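PDB 1ZJ8: probable ferredoxin-dependent nitrite reductase NirA from Mycobacterium tuberculosis, which catalyses the six-electron reduction of sulfite to sulfide with ferredoxin as electron donor, using a siroheme and a [4Fe-4S] cluster. Local coordinates for residues P216-D228 with E232-P244. Residues are numbered along the deposited sequence; the frame is centred on the assembly and turned at random.
Sequences PRKYKTAISGLQD and EINDVAFIGVNHP. With SRM (siroheme), chain E.
Residues Thr221 to Ser224 pair in register with Val236 to Ile239 as neighbouring parallel strands in a mixed sheet of the first of the two nitrite and sulfite reductase 4Fe-4S domains. The strand axes diverge by only 6°. Ala222 is gripped through both backbone groups: its N donates to Val236 O (3.1 Å), and its O accepts from Phe238 N (2.9 Å).

Ile223 and Phe238 stand next to each other on one face, with Ile223 CG1 3.8 Å from Phe238 CD1. Val236 CG1 sits between its own backbone N and carbonyl carbon (chi1 64°), where it packs against Tyr219 CZ at 3.7 Å. Helix 277-291 covers this face, and Trp281 hydrogen-bonds Thr221 OG1. On the other face, Ala222 CB rests near the Asn234 amide, whose OD1 is held by Arg141.

Strand 176-181 flanks the pair beyond Thr221, and strand 249-254 beyond Val236. The N-terminal end of segment 216-228 reaches the siroheme pocket, lined by Arg217, Lys218 and Lys220, where their positive charge probably complements the siroheme carboxylates. Ile233 joins them from segment 232-244. Asp235 lies next to the start of the pairing, where Val236 N donates to Lys220 O. Its OD2 lies against Lys220 N, modelled too close to rely on. The same OD2 forms a salt bridge with Arg301, which also hydrogen-bonds the siroheme. At the far end Ser224 N bonds to Phe238 O, and Ser224 O accepts from Gly240 N at 2.8 Å.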
ATOM      1  N   PRO A 216     -13.939   7.358  11.490  1.00 44.34           N
ATOM      2  CA  PRO A 216     -13.391   6.641  12.632  1.00 44.03           C
ATOM      3  C   PRO A 216     -11.894   6.359  12.521  1.00 43.65           C
ATOM      4  O   PRO A 216     -11.195   6.330  13.545  1.00 43.80           O
ATOM      5  CB  PRO A 216     -14.160   5.317  12.604  1.00 44.37           C
ATOM      6  CG  PRO A 216     -15.463   5.633  11.947  1.00 44.34           C
ATOM      7  CD  PRO A 216     -15.189   6.744  10.992  1.00 44.47           C
ATOM      8  N   ARG A 217     -11.427   6.110  11.294  1.00 42.77           N
ATOM      9  CA  ARG A 217     -10.006   5.956  11.017  1.00 41.98           C
ATOM     10  C   ARG A 217      -9.712   6.076   9.526  1.00 41.08           C
ATOM     11  O   ARG A 217     -10.562   6.540   8.745  1.00 40.82           O
ATOM     12  CB  ARG A 217      -9.537   4.599  11.535  1.00 42.37           C
ATOM     13  CG  ARG A 217      -8.676   4.678  12.770  1.00 42.69           C
ATOM     14  CD  ARG A 217      -7.810   3.421  12.882  1.00 43.56           C
ATOM     15  NE  ARG A 217      -6.669   3.606  13.767  1.00 44.11           N
ATOM     16  CZ  ARG A 217      -5.637   4.390  13.491  1.00 44.26           C
ATOM     17  NH1 ARG A 217      -5.570   5.085  12.351  1.00 43.68           N
ATOM     18  NH2 ARG A 217      -4.665   4.479  14.380  1.00 45.79           N
ATOM     19  N   LYS A 218      -8.496   5.672   9.140  1.00 40.03           N
ATOM     20  CA  LYS A 218      -8.115   5.571   7.734  1.00 38.87           C
ATOM     21  C   LYS A 218      -9.002   4.555   7.002  1.00 37.78           C
ATOM     22  O   LYS A 218      -9.501   3.591   7.608  1.00 37.29           O
ATOM     23  CB  LYS A 218      -6.622   5.216   7.597  1.00 38.86           C
ATOM     24  CG  LYS A 218      -6.219   3.836   8.096  1.00 39.00           C
ATOM     25  CD  LYS A 218      -4.803   3.454   7.665  1.00 39.35           C
ATOM     26  CE  LYS A 218      -3.739   3.793   8.715  1.00 39.65           C
ATOM     27  NZ  LYS A 218      -2.350   3.559   8.189  1.00 40.74           N
ATOM     28  N   TYR A 219      -9.163   4.792   5.696  1.00 36.62           N
ATOM     29  CA  TYR A 219     -10.106   4.071   4.836  1.00 35.95           C
ATOM     30  C   TYR A 219      -9.514   3.810   3.451  1.00 35.02           C
ATOM     31  O   TYR A 219      -9.260   4.732   2.684  1.00 35.11           O
ATOM     32  CB  TYR A 219     -11.360   4.909   4.684  1.00 35.99           C
ATOM     33  CG  TYR A 219     -12.534   4.274   3.972  1.00 35.94           C
ATOM     34  CD1 TYR A 219     -13.350   3.385   4.623  1.00 35.10           C
ATOM     35  CD2 TYR A 219     -12.866   4.636   2.676  1.00 35.54           C
ATOM     36  CE1 TYR A 219     -14.452   2.839   4.000  1.00 36.24           C
ATOM     37  CE2 TYR A 219     -13.975   4.100   2.046  1.00 36.24           C
ATOM     38  CZ  TYR A 219     -14.775   3.199   2.718  1.00 35.93           C
ATOM     39  OH  TYR A 219     -15.893   2.645   2.122  1.00 34.79           O
ATOM     40  N   LYS A 220      -9.325   2.536   3.139  1.00 34.15           N
ATOM     41  CA  LYS A 220      -8.586   2.107   1.972  1.00 33.43           C
ATOM     42  C   LYS A 220      -9.512   1.460   0.944  1.00 32.77           C
ATOM     43  O   LYS A 220     -10.310   0.559   1.271  1.00 32.24           O
ATOM     44  CB  LYS A 220      -7.492   1.112   2.390  1.00 33.26           C
ATOM     45  CG  LYS A 220      -6.317   1.770   3.063  1.00 33.60           C
ATOM     46  CD  LYS A 220      -5.326   0.764   3.638  1.00 33.52           C
ATOM     47  CE  LYS A 220      -4.099   1.512   4.182  1.00 34.53           C
ATOM     48  NZ  LYS A 220      -3.219   0.722   5.095  1.00 34.25           N
ATOM     49  N   THR A 221      -9.339   1.882  -0.306  1.00 31.64           N
ATOM     50  CA  THR A 221     -10.211   1.475  -1.383  1.00 31.34           C
ATOM     51  C   THR A 221      -9.419   0.907  -2.577  1.00 30.90           C
ATOM     52  O   THR A 221      -8.348   1.430  -2.953  1.00 30.45           O
ATOM     53  CB  THR A 221     -11.099   2.663  -1.812  1.00 31.51           C
ATOM     54  OG1 THR A 221     -11.956   3.023  -0.721  1.00 32.41           O
ATOM     55  CG2 THR A 221     -11.950   2.325  -3.021  1.00 31.56           C
ATOM     56  N   ALA A 222      -9.974  -0.153  -3.176  1.00 30.17           N
ATOM     57  CA  ALA A 222      -9.426  -0.737  -4.382  1.00 29.97           C
ATOM     58  C   ALA A 222     -10.503  -0.985  -5.460  1.00 29.73           C
ATOM     59  O   ALA A 222     -11.536  -1.595  -5.182  1.00 29.93           O
ATOM     60  CB  ALA A 222      -8.738  -2.009  -4.025  1.00 30.07           C
ATOM     61  N   ILE A 223     -10.247  -0.525  -6.692  1.00 29.45           N
ATOM     62  CA  ILE A 223     -11.178  -0.720  -7.817  1.00 29.25           C
ATOM     63  C   ILE A 223     -10.466  -1.181  -9.108  1.00 29.25           C
ATOM     64  O   ILE A 223      -9.648  -0.430  -9.641  1.00 29.48           O
ATOM     65  CB  ILE A 223     -11.948   0.579  -8.108  1.00 29.04           C
ATOM     66  CG1 ILE A 223     -12.831   0.954  -6.912  1.00 28.90           C
ATOM     67  CG2 ILE A 223     -12.812   0.424  -9.356  1.00 29.41           C
ATOM     68  CD1 ILE A 223     -13.478   2.293  -7.044  1.00 28.61           C
ATOM     69  N   SER A 224     -10.804  -2.377  -9.622  1.00 28.85           N
ATOM     70  CA  SER A 224     -10.140  -2.917 -10.823  1.00 28.88           C
ATOM     71  C   SER A 224     -10.943  -4.025 -11.523  1.00 29.15           C
ATOM     72  O   SER A 224     -11.624  -4.805 -10.875  1.00 29.60           O
ATOM     73  CB  SER A 224      -8.735  -3.446 -10.458  1.00 28.88           C
ATOM     74  OG  SER A 224      -8.093  -4.128 -11.532  1.00 26.95           O
ATOM     75  N   GLY A 225     -10.833  -4.092 -12.847  1.00 29.13           N
ATOM     76  CA  GLY A 225     -11.360  -5.213 -13.621  1.00 29.32           C
ATOM     77  C   GLY A 225     -10.404  -6.392 -13.742  1.00 29.68           C
ATOM     78  O   GLY A 225     -10.612  -7.275 -14.581  1.00 30.32           O
ATOM     79  N   LEU A 226      -9.334  -6.376 -12.941  1.00 29.77           N
ATOM     80  CA  LEU A 226      -8.475  -7.552 -12.661  1.00 29.64           C
ATOM     81  C   LEU A 226      -8.316  -7.676 -11.147  1.00 29.31           C
ATOM     82  O   LEU A 226      -8.528  -6.716 -10.425  1.00 29.60           O
ATOM     83  CB  LEU A 226      -7.066  -7.384 -13.266  1.00 29.70           C
ATOM     84  CG  LEU A 226      -6.865  -7.472 -14.773  1.00 29.73           C
ATOM     85  CD1 LEU A 226      -5.404  -7.177 -15.133  1.00 29.23           C
ATOM     86  CD2 LEU A 226      -7.285  -8.836 -15.285  1.00 29.71           C
ATOM     87  N   GLN A 227      -7.918  -8.841 -10.660  1.00 29.41           N
ATOM     88  CA  GLN A 227      -7.536  -8.986  -9.245  1.00 29.85           C
ATOM     89  C   GLN A 227      -6.035  -8.704  -9.093  1.00 29.58           C
ATOM     90  O   GLN A 227      -5.279  -9.616  -8.784  1.00 28.87           O
ATOM     91  CB  GLN A 227      -7.841 -10.405  -8.728  1.00 30.04           C
ATOM     92  CG  GLN A 227      -9.322 -10.843  -8.734  1.00 30.59           C
ATOM     93  CD  GLN A 227      -9.456 -12.380  -8.659  1.00 30.68           C
ATOM     94  OE1 GLN A 227      -9.042 -12.992  -7.676  1.00 33.71           O
ATOM     95  NE2 GLN A 227     -10.011 -12.993  -9.700  1.00 28.43           N
ATOM     96  N   ASP A 228      -5.620  -7.453  -9.343  1.00 29.69           N
ATOM     97  CA  ASP A 228      -4.205  -7.030  -9.219  1.00 29.81           C
ATOM     98  C   ASP A 228      -4.017  -5.915  -8.192  1.00 29.82           C
ATOM     99  O   ASP A 228      -3.033  -5.181  -8.241  1.00 30.07           O
ATOM    100  CB  ASP A 228      -3.645  -6.595 -10.578  1.00 29.95           C
ATOM    101  CG  ASP A 228      -4.454  -5.484 -11.226  1.00 30.05           C
ATOM    102  OD1 ASP A 228      -5.272  -4.839 -10.534  1.00 30.78           O
ATOM    103  OD2 ASP A 228      -4.283  -5.278 -12.444  1.00 29.35           O
ATOM    104  N   GLU A 232      -8.581  -8.172  -1.149  1.00 34.17           N
ATOM    105  CA  GLU A 232      -8.975  -8.928   0.018  1.00 34.43           C
ATOM    106  C   GLU A 232      -8.622  -8.237   1.340  1.00 34.90           C
ATOM    107  O   GLU A 232      -9.212  -8.555   2.368  1.00 35.41           O
ATOM    108  CB  GLU A 232      -8.346 -10.325  -0.052  1.00 34.71           C
ATOM    109  CG  GLU A 232      -8.928 -11.229  -1.177  1.00 35.15           C
ATOM    110  CD  GLU A 232      -7.970 -11.512  -2.350  1.00 35.11           C
ATOM    111  OE1 GLU A 232      -7.256 -10.593  -2.809  1.00 34.16           O
ATOM    112  OE2 GLU A 232      -7.960 -12.676  -2.828  1.00 36.61           O
ATOM    113  N   ILE A 233      -7.682  -7.291   1.317  1.00 35.17           N
ATOM    114  CA  ILE A 233      -7.244  -6.566   2.532  1.00 35.07           C
ATOM    115  C   ILE A 233      -7.499  -5.040   2.493  1.00 35.25           C
ATOM    116  O   ILE A 233      -6.864  -4.266   3.222  1.00 35.74           O
ATOM    117  CB  ILE A 233      -5.749  -6.862   2.813  1.00 35.43           C
ATOM    118  CG1 ILE A 233      -4.857  -6.444   1.622  1.00 35.05           C
ATOM    119  CG2 ILE A 233      -5.555  -8.357   3.124  1.00 35.57           C
ATOM    120  CD1 ILE A 233      -3.879  -5.332   1.940  1.00 35.26           C
ATOM    121  N   ASN A 234      -8.429  -4.609   1.643  1.00 35.05           N
ATOM    122  CA  ASN A 234      -8.882  -3.209   1.612  1.00 34.94           C
ATOM    123  C   ASN A 234     -10.213  -3.054   2.410  1.00 34.80           C
ATOM    124  O   ASN A 234     -10.949  -4.019   2.588  1.00 34.58           O
ATOM    125  CB  ASN A 234      -9.038  -2.743   0.140  1.00 34.88           C
ATOM    126  CG  ASN A 234      -7.693  -2.345  -0.517  1.00 34.85           C
ATOM    127  OD1 ASN A 234      -7.238  -1.225  -0.360  1.00 34.16           O
ATOM    128  ND2 ASN A 234      -7.093  -3.251  -1.290  1.00 34.61           N
ATOM    129  N   ASP A 235     -10.500  -1.857   2.910  1.00 34.70           N
ATOM    130  CA  ASP A 235     -11.764  -1.609   3.612  1.00 34.68           C
ATOM    131  C   ASP A 235     -12.949  -1.827   2.703  1.00 34.56           C
ATOM    132  O   ASP A 235     -14.004  -2.265   3.150  1.00 34.86           O
ATOM    133  CB  ASP A 235     -11.832  -0.179   4.127  1.00 35.03           C
ATOM    134  CG  ASP A 235     -10.797   0.099   5.180  1.00 36.21           C
ATOM    135  OD1 ASP A 235     -10.980  -0.388   6.322  1.00 37.43           O
ATOM    136  OD2 ASP A 235      -9.795   0.788   4.860  1.00 36.68           O
ATOM    137  N   VAL A 236     -12.776  -1.489   1.430  1.00 34.32           N
ATOM    138  CA  VAL A 236     -13.841  -1.646   0.433  1.00 34.07           C
ATOM    139  C   VAL A 236     -13.215  -1.929  -0.939  1.00 33.73           C
ATOM    140  O   VAL A 236     -12.223  -1.313  -1.310  1.00 33.92           O
ATOM    141  CB  VAL A 236     -14.792  -0.388   0.376  1.00 34.06           C
ATOM    142  CG1 VAL A 236     -14.050   0.865  -0.075  1.00 33.85           C
ATOM    143  CG2 VAL A 236     -15.993  -0.651  -0.543  1.00 34.24           C
ATOM    144  N   ALA A 237     -13.784  -2.873  -1.680  1.00 33.35           N
ATOM    145  CA  ALA A 237     -13.237  -3.229  -2.986  1.00 33.16           C
ATOM    146  C   ALA A 237     -14.329  -3.487  -4.033  1.00 33.21           C
ATOM    147  O   ALA A 237     -15.356  -4.118  -3.747  1.00 33.34           O
ATOM    148  CB  ALA A 237     -12.320  -4.425  -2.859  1.00 32.86           C
ATOM    149  N   PHE A 238     -14.108  -2.960  -5.237  1.00 32.92           N
ATOM    150  CA  PHE A 238     -14.984  -3.220  -6.377  1.00 32.77           C
ATOM    151  C   PHE A 238     -14.147  -3.949  -7.432  1.00 32.63           C
ATOM    152  O   PHE A 238     -13.279  -3.348  -8.068  1.00 32.44           O
ATOM    153  CB  PHE A 238     -15.538  -1.911  -6.942  1.00 32.42           C
ATOM    154  CG  PHE A 238     -16.406  -1.139  -5.982  1.00 32.07           C
ATOM    155  CD1 PHE A 238     -15.843  -0.387  -4.957  1.00 32.63           C
ATOM    156  CD2 PHE A 238     -17.786  -1.130  -6.129  1.00 31.54           C
ATOM    157  CE1 PHE A 238     -16.648   0.345  -4.075  1.00 31.70           C
ATOM    158  CE2 PHE A 238     -18.590  -0.408  -5.266  1.00 31.65           C
ATOM    159  CZ  PHE A 238     -18.018   0.335  -4.233  1.00 31.96           C
ATOM    160  N   ILE A 239     -14.382  -5.245  -7.595  1.00 33.04           N
ATOM    161  CA  ILE A 239     -13.544  -6.066  -8.464  1.00 33.39           C
ATOM    162  C   ILE A 239     -14.396  -6.635  -9.593  1.00 33.48           C
ATOM    163  O   ILE A 239     -15.452  -7.187  -9.344  1.00 33.48           O
ATOM    164  CB  ILE A 239     -12.840  -7.196  -7.658  1.00 33.48           C
ATOM    165  CG1 ILE A 239     -11.494  -6.772  -7.025  1.00 33.40           C
ATOM    166  CG2 ILE A 239     -12.507  -8.357  -8.577  1.00 33.96           C
ATOM    167  CD1 ILE A 239     -11.256  -5.317  -6.751  1.00 34.36           C
ATOM    168  N   GLY A 240     -13.923  -6.484 -10.828  1.00 34.11           N
ATOM    169  CA  GLY A 240     -14.661  -6.878 -12.040  1.00 34.64           C
ATOM    170  C   GLY A 240     -15.223  -8.291 -12.079  1.00 35.06           C
ATOM    171  O   GLY A 240     -14.592  -9.224 -11.583  1.00 34.82           O
ATOM    172  N   VAL A 241     -16.420  -8.433 -12.659  1.00 35.87           N
ATOM    173  CA  VAL A 241     -17.002  -9.746 -12.996  1.00 36.65           C
ATOM    174  C   VAL A 241     -18.161  -9.649 -13.983  1.00 37.25           C
ATOM    175  O   VAL A 241     -18.927  -8.678 -13.973  1.00 37.17           O
ATOM    176  CB  VAL A 241     -17.514 -10.534 -11.764  1.00 36.82           C
ATOM    177  CG1 VAL A 241     -18.808  -9.916 -11.195  1.00 37.17           C
ATOM    178  CG2 VAL A 241     -17.710 -12.022 -12.132  1.00 36.23           C
ATOM    179  N   ASN A 242     -18.301 -10.685 -14.802  1.00 38.07           N
ATOM    180  CA  ASN A 242     -19.424 -10.798 -15.727  1.00 38.98           C
ATOM    181  C   ASN A 242     -20.653 -11.377 -15.058  1.00 39.40           C
ATOM    182  O   ASN A 242     -20.669 -12.565 -14.728  1.00 39.45           O
ATOM    183  CB  ASN A 242     -19.029 -11.701 -16.887  1.00 39.21           C
ATOM    184  CG  ASN A 242     -17.694 -11.332 -17.450  1.00 41.00           C
ATOM    185  OD1 ASN A 242     -17.538 -10.245 -18.014  1.00 42.76           O
ATOM    186  ND2 ASN A 242     -16.695 -12.207 -17.262  1.00 42.90           N
ATOM    187  N   HIS A 243     -21.671 -10.548 -14.831  1.00 40.04           N
ATOM    188  CA  HIS A 243     -22.944 -11.071 -14.346  1.00 40.58           C
ATOM    189  C   HIS A 243     -23.543 -11.786 -15.560  1.00 41.17           C
ATOM    190  O   HIS A 243     -23.536 -11.217 -16.656  1.00 40.99           O
ATOM    191  CB  HIS A 243     -23.889  -9.979 -13.813  1.00 40.43           C
ATOM    192  CG  HIS A 243     -25.085 -10.531 -13.095  1.00 40.37           C
ATOM    193  ND1 HIS A 243     -25.089 -10.780 -11.740  1.00 41.14           N
ATOM    194  CD2 HIS A 243     -26.292 -10.934 -13.550  1.00 39.70           C
ATOM    195  CE1 HIS A 243     -26.253 -11.291 -11.389  1.00 39.21           C
ATOM    196  NE2 HIS A 243     -26.997 -11.399 -12.470  1.00 39.59           N
ATOM    197  N   PRO A 244     -24.022 -13.045 -15.381  1.00 41.71           N
ATOM    198  CA  PRO A 244     -24.529 -13.798 -16.530  1.00 41.89           C
ATOM    199  C   PRO A 244     -25.696 -13.120 -17.208  1.00 42.35           C
ATOM    200  O   PRO A 244     -25.836 -13.231 -18.422  1.00 42.62           O
ATOM    201  CB  PRO A 244     -24.950 -15.145 -15.933  1.00 41.75           C
ATOM    202  CG  PRO A 244     -25.119 -14.897 -14.495  1.00 41.93           C
ATOM    203  CD  PRO A 244     -24.128 -13.828 -14.135  1.00 41.79           C
TER
HETATM  204 FE   SRM E 557       1.113   2.325   6.379  1.00 36.68          FE
HETATM  205  CHA SRM E 557       1.434   3.926   9.379  1.00 39.33           C
HETATM  206  CHB SRM E 557       4.232   3.242   5.573  1.00 37.03           C
HETATM  207  CHC SRM E 557       0.784   0.838   3.503  1.00 31.66           C
HETATM  208  CHD SRM E 557      -0.710  -0.181   7.906  1.00 36.19           C
HETATM  209  NA  SRM E 557       2.471   3.536   7.208  1.00 38.55           N
HETATM  210  C1A SRM E 557       2.386   4.208   8.378  1.00 39.78           C
HETATM  211  C2A SRM E 557       3.408   5.294   8.526  1.00 40.69           C
HETATM  212  CMA SRM E 557       2.799   6.610   8.153  1.00 40.05           C
HETATM  213  CDA SRM E 557       4.073   5.286   9.874  1.00 42.56           C
HETATM  214  CEA SRM E 557       3.685   6.304  10.899  1.00 44.84           C
HETATM  215  O3A SRM E 557       2.522   6.312  11.315  1.00 47.29           O
HETATM  216  O4A SRM E 557       4.506   7.131  11.321  1.00 46.66           O
HETATM  217  C3A SRM E 557       4.411   4.856   7.514  1.00 40.44           C
HETATM  218  CAA SRM E 557       5.043   5.968   6.745  1.00 40.25           C
HETATM  219  CBA SRM E 557       6.258   6.309   7.566  1.00 41.43           C
HETATM  220  CCA SRM E 557       7.371   6.793   6.694  1.00 42.67           C
HETATM  221  O1A SRM E 557       7.571   6.224   5.599  1.00 41.33           O
HETATM  222  O2A SRM E 557       8.054   7.771   7.084  1.00 43.03           O
HETATM  223  C4A SRM E 557       3.672   3.843   6.708  1.00 39.08           C
HETATM  224  NB  SRM E 557       2.250   2.223   4.778  1.00 35.16           N
HETATM  225  C1B SRM E 557       3.485   2.672   4.545  1.00 34.63           C
HETATM  226  C2B SRM E 557       3.961   2.526   3.127  1.00 33.18           C
HETATM  227  CMB SRM E 557       4.756   3.694   2.615  1.00 32.44           C
HETATM  228  CDB SRM E 557       4.825   1.311   3.072  1.00 33.03           C
HETATM  229  CEB SRM E 557       5.441   0.946   1.768  1.00 33.40           C
HETATM  230  O3B SRM E 557       6.674   1.008   1.568  1.00 33.18           O
HETATM  231  O4B SRM E 557       4.674   0.582   0.877  1.00 34.85           O
HETATM  232  C3B SRM E 557       2.629   2.289   2.447  1.00 32.49           C
HETATM  233  CAB SRM E 557       1.977   3.592   2.066  1.00 32.29           C
HETATM  234  CBB SRM E 557       1.021   3.428   0.924  1.00 31.87           C
HETATM  235  CCB SRM E 557       0.226   4.686   0.728  1.00 31.13           C
HETATM  236  O1B SRM E 557       0.493   5.465  -0.184  1.00 31.81           O
HETATM  237  O2B SRM E 557      -0.729   4.954   1.451  1.00 33.57           O
HETATM  238  C4B SRM E 557       1.831   1.756   3.606  1.00 33.82           C
HETATM  239  NC  SRM E 557       0.338   0.635   5.851  1.00 33.63           N
HETATM  240  C1C SRM E 557       0.126   0.255   4.575  1.00 31.18           C
HETATM  241  C2C SRM E 557      -0.488  -0.985   4.459  1.00 32.91           C
HETATM  242  CDC SRM E 557      -0.655  -1.857   3.259  1.00 33.13           C
HETATM  243  CEC SRM E 557      -1.805  -1.695   2.343  1.00 32.44           C
HETATM  244  O3C SRM E 557      -2.562  -0.704   2.456  1.00 31.81           O
HETATM  245  O4C SRM E 557      -1.953  -2.595   1.504  1.00 32.69           O
HETATM  246  C3C SRM E 557      -0.853  -1.266   5.741  1.00 33.32           C
HETATM  247  CAC SRM E 557      -1.575  -2.542   6.025  1.00 33.48           C
HETATM  248  CBC SRM E 557      -3.005  -2.731   5.563  1.00 32.83           C
HETATM  249  CCC SRM E 557      -3.930  -2.021   6.535  1.00 32.31           C
HETATM  250  O1C SRM E 557      -3.971  -0.762   6.578  1.00 28.39           O
HETATM  251  O2C SRM E 557      -4.619  -2.749   7.296  1.00 31.62           O
HETATM  252  C4C SRM E 557      -0.408  -0.253   6.551  1.00 34.77           C
HETATM  253  ND  SRM E 557       0.209   2.130   8.179  1.00 37.36           N
HETATM  254  C1D SRM E 557      -0.298   0.964   8.611  1.00 37.00           C
HETATM  255  C2D SRM E 557      -0.378   0.995  10.016  1.00 38.32           C
HETATM  256  CAD SRM E 557      -1.416   0.207  10.796  1.00 37.48           C
HETATM  257  CBD SRM E 557      -2.719   0.866  11.124  1.00 39.18           C
HETATM  258  CCD SRM E 557      -3.864   0.144  11.775  1.00 40.36           C
HETATM  259  O1D SRM E 557      -4.907   0.012  11.097  1.00 41.96           O
HETATM  260  O2D SRM E 557      -3.772  -0.309  12.948  1.00 37.19           O
HETATM  261  C3D SRM E 557       0.103   2.232  10.410  1.00 37.58           C
HETATM  262  CDD SRM E 557      -0.190   2.896  11.728  1.00 38.97           C
HETATM  263  CED SRM E 557      -1.510   3.569  12.036  1.00 39.54           C
HETATM  264  O3D SRM E 557      -2.326   3.818  11.148  1.00 39.68           O
HETATM  265  O4D SRM E 557      -1.809   3.892  13.195  1.00 38.84           O
HETATM  266  C4D SRM E 557       0.460   2.924   9.263  1.00 38.45           C